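Local coordinates for uncharacterized protein SP1917 (Streptococcus pneumoniae, PDB 3C9P) that is of unknown function but belongs to the DUF2200 family of uncharacterized bacterial proteins and folds as a small, mainly helical single chain, at residues V16-I21 and A51-D56. Sequence-based numbering, arbitrary orientation.
Sequences VYLALI and ACLDRD
Tyr17 and Leu18, neighbours on helix 13-26, receive the side chain of Leu53, which stands in the type I beta turn from Cys52 to Arg55, leading on from helix 46-52. This is helix-to-turn packing in a mainly helical fold, and it is purely apolar: no hydrogen bond joins the two segments, and together they bury 111 Å². The CA atoms of Tyr17 and Leu53 are 8.3 Å apart, the nearest such pair, so side chains alone bridge the gap.

Tyr17 is the buried member. Its CB points at the turn, and with CG anti to the backbone N (chi1 -173°) the ring lies against helix 31-42, packing on Val34 and Thr38, while its hydroxyl hydrogen-bonds to His35 ND1. Held at that far end, the ring meets Leu53 through one of its two ortho carbons: CD2 of Tyr17 lies 4.1 Å from CD2 of Leu53. The methyl comes in obliquely to the ring, and the two side chains run at about a right angle to each other.

Leu18, one residue on, is exposed and supplies the second apolar contact. Its CB does not point straight at the turn, yet with CG anti to the carbonyl carbon (chi1 -65°) the branch point lies closer to Leu53 than CB does, and the two leucine side chains meet at a slant.

The backbone of Leu53, helical, and of Asp54, flatter, makes the turn type I; Arg55 N bonding to Cys52 O at 3.2 Å closes it, following Asp54 N to Ala51 O at 3.0 Å. Leu53, its second residue, directs its CB toward helix 13-26 and also touches Phe13 and Ala14, one turn earlier on that helix. Across the two segments a single methyl makes both contacts: besides meeting the tyrosine ring, Leu53 CD2 sits 4.1 Å from Leu18 CG.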
ATOM      1  N   VAL A  16      -5.311  -9.799  -3.789  1.00 11.62           N
ATOM      2  CA  VAL A  16      -4.632  -9.176  -2.639  1.00 11.46           C
ATOM      3  C   VAL A  16      -5.105  -7.722  -2.418  1.00 11.60           C
ATOM      4  O   VAL A  16      -5.397  -7.319  -1.279  1.00  9.57           O
ATOM      5  CB  VAL A  16      -3.072  -9.257  -2.757  1.00 11.55           C
ATOM      6  CG1 VAL A  16      -2.400  -8.573  -1.532  1.00 10.85           C
ATOM      7  CG2 VAL A  16      -2.623 -10.757  -2.842  1.00 11.05           C
ATOM      8  N   TYR A  17      -5.149  -6.936  -3.500  1.00 10.90           N
ATOM      9  CA  TYR A  17      -5.538  -5.540  -3.411  1.00 11.85           C
ATOM     10  C   TYR A  17      -6.998  -5.381  -3.004  1.00 11.70           C
ATOM     11  O   TYR A  17      -7.347  -4.501  -2.168  1.00 12.34           O
ATOM     12  CB  TYR A  17      -5.239  -4.827  -4.752  1.00 11.96           C
ATOM     13  CG  TYR A  17      -5.459  -3.343  -4.707  1.00 13.15           C
ATOM     14  CD1 TYR A  17      -4.564  -2.505  -4.016  1.00 13.21           C
ATOM     15  CD2 TYR A  17      -6.549  -2.766  -5.360  1.00 13.88           C
ATOM     16  CE1 TYR A  17      -4.767  -1.131  -3.963  1.00 13.96           C
ATOM     17  CE2 TYR A  17      -6.756  -1.379  -5.326  1.00 14.09           C
ATOM     18  CZ  TYR A  17      -5.861  -0.582  -4.616  1.00 13.56           C
ATOM     19  OH  TYR A  17      -6.055   0.764  -4.578  1.00 13.00           O
ATOM     20  N   LEU A  18      -7.865  -6.230  -3.561  1.00 11.73           N
ATOM     21  CA  LEU A  18      -9.281  -6.214  -3.162  1.00 12.18           C
ATOM     22  C   LEU A  18      -9.510  -6.592  -1.687  1.00 12.58           C
ATOM     23  O   LEU A  18     -10.422  -6.068  -1.025  1.00 12.78           O
ATOM     24  CB  LEU A  18     -10.146  -7.062  -4.101  1.00 11.67           C
ATOM     25  CG  LEU A  18     -10.236  -6.538  -5.548  1.00 11.97           C
ATOM     26  CD1 LEU A  18     -10.877  -7.611  -6.418  1.00 14.13           C
ATOM     27  CD2 LEU A  18     -11.017  -5.273  -5.604  1.00 12.23           C
ATOM     28  N   ALA A  19      -8.664  -7.464  -1.152  1.00 13.19           N
ATOM     29  CA  ALA A  19      -8.702  -7.741   0.293  1.00 13.71           C
ATOM     30  C   ALA A  19      -8.322  -6.527   1.148  1.00 14.33           C
ATOM     31  O   ALA A  19      -8.886  -6.348   2.227  1.00 14.25           O
ATOM     32  CB  ALA A  19      -7.802  -8.952   0.631  1.00 14.94           C
ATOM     33  N   LEU A  20      -7.354  -5.713   0.697  1.00 14.80           N
ATOM     34  CA  LEU A  20      -7.027  -4.437   1.376  1.00 15.95           C
ATOM     35  C   LEU A  20      -8.259  -3.530   1.435  1.00 16.24           C
ATOM     36  O   LEU A  20      -8.624  -2.993   2.489  1.00 15.96           O
ATOM     37  CB  LEU A  20      -5.914  -3.663   0.639  1.00 16.53           C
ATOM     38  CG  LEU A  20      -4.438  -4.060   0.611  1.00 17.02           C
ATOM     39  CD1 LEU A  20      -3.672  -3.018  -0.183  1.00 17.54           C
ATOM     40  CD2 LEU A  20      -3.851  -4.211   2.006  1.00 19.01           C
ATOM     41  N   ILE A  21      -8.903  -3.375   0.284  1.00 15.99           N
ATOM     42  CA  ILE A  21     -10.139  -2.592   0.184  1.00 16.52           C
ATOM     43  C   ILE A  21     -11.226  -3.128   1.114  1.00 15.87           C
ATOM     44  O   ILE A  21     -11.895  -2.357   1.805  1.00 16.03           O
ATOM     45  CB  ILE A  21     -10.635  -2.518  -1.275  1.00 16.28           C
ATOM     46  CG1 ILE A  21      -9.692  -1.607  -2.078  1.00 18.01           C
ATOM     47  CG2 ILE A  21     -12.094  -1.980  -1.339  1.00 17.57           C
ATOM     48  CD1 ILE A  21      -9.785  -1.764  -3.534  1.00 17.39           C
ATOM     49  N   ALA A  51      -6.661  -0.532 -13.637  1.00 16.11           N
ATOM     50  CA  ALA A  51      -6.429  -1.356 -14.833  1.00 16.18           C
ATOM     51  C   ALA A  51      -5.820  -2.713 -14.444  1.00 16.42           C
ATOM     52  O   ALA A  51      -6.160  -3.749 -15.038  1.00 15.33           O
ATOM     53  CB  ALA A  51      -5.541  -0.607 -15.859  1.00 16.60           C
ATOM     54  N   CYS A  52      -4.960  -2.709 -13.416  1.00 16.55           N
ATOM     55  CA  CYS A  52      -4.304  -3.933 -12.939  1.00 17.52           C
ATOM     56  C   CYS A  52      -5.269  -4.973 -12.361  1.00 17.36           C
ATOM     57  O   CYS A  52      -4.929  -6.152 -12.268  1.00 16.56           O
ATOM     58  CB  CYS A  52      -3.234  -3.617 -11.894  1.00 17.68           C
ATOM     59  SG  CYS A  52      -1.790  -2.735 -12.553  1.00 22.44           S
ATOM     60  N   LEU A  53      -6.460  -4.534 -11.959  1.00 17.05           N
ATOM     61  CA  LEU A  53      -7.484  -5.457 -11.499  1.00 17.25           C
ATOM     62  C   LEU A  53      -7.913  -6.402 -12.619  1.00 17.87           C
ATOM     63  O   LEU A  53      -8.413  -7.495 -12.347  1.00 17.81           O
ATOM     64  CB  LEU A  53      -8.712  -4.703 -10.969  1.00 16.49           C
ATOM     65  CG  LEU A  53      -8.484  -3.874  -9.704  1.00 16.78           C
ATOM     66  CD1 LEU A  53      -9.771  -3.143  -9.360  1.00 13.54           C
ATOM     67  CD2 LEU A  53      -7.988  -4.795  -8.562  1.00 12.52           C
ATOM     68  N   ASP A  54      -7.756  -5.980 -13.873  1.00 17.90           N
ATOM     69  CA  ASP A  54      -8.164  -6.835 -15.011  1.00 19.26           C
ATOM     70  C   ASP A  54      -6.964  -7.543 -15.658  1.00 20.40           C
ATOM     71  O   ASP A  54      -7.043  -8.043 -16.785  1.00 21.50           O
ATOM     72  CB  ASP A  54      -8.937  -6.011 -16.045  1.00 19.71           C
ATOM     73  CG  ASP A  54      -9.598  -6.883 -17.109  1.00 20.45           C
ATOM     74  OD1 ASP A  54     -10.234  -7.889 -16.751  1.00 21.94           O
ATOM     75  OD2 ASP A  54      -9.477  -6.558 -18.302  1.00 22.54           O
ATOM     76  N   ARG A  55      -5.851  -7.589 -14.932  1.00 20.45           N
ATOM     77  CA  ARG A  55      -4.643  -8.265 -15.382  1.00 21.91           C
ATOM     78  C   ARG A  55      -4.278  -9.377 -14.393  1.00 20.61           C
ATOM     79  O   ARG A  55      -4.739  -9.377 -13.241  1.00 20.07           O
ATOM     80  CB  ARG A  55      -3.504  -7.248 -15.551  1.00 21.60           C
ATOM     81  CG  ARG A  55      -3.732  -6.302 -16.740  1.00 24.39           C
ATOM     82  CD  ARG A  55      -2.597  -5.289 -16.972  1.00 26.83           C
ATOM     83  NE  ARG A  55      -1.537  -5.779 -17.873  1.00 35.44           N
ATOM     84  CZ  ARG A  55      -0.249  -5.906 -17.540  1.00 39.65           C
ATOM     85  NH1 ARG A  55       0.177  -5.576 -16.315  1.00 41.43           N
ATOM     86  NH2 ARG A  55       0.629  -6.359 -18.436  1.00 40.68           N
ATOM     87  N   ASP A  56      -3.474 -10.329 -14.855  1.00 20.24           N
ATOM     88  CA  ASP A  56      -3.098 -11.430 -13.959  0.50 20.18           C
ATOM     89  C   ASP A  56      -1.750 -11.199 -13.285  1.00 20.15           C
ATOM     90  O   ASP A  56      -1.152 -12.113 -12.692  1.00 21.53           O
ATOM     91  CB  ASP A  56      -3.190 -12.785 -14.655  0.50 20.31           C
ATOM     92  CG  ASP A  56      -4.617 -13.279 -14.761  0.50 21.47           C
ATOM     93  OD1 ASP A  56      -5.273 -13.511 -13.698  0.50 23.06           O
ATOM     94  OD2 ASP A  56      -5.079 -13.441 -15.911  0.50 23.23           O
TER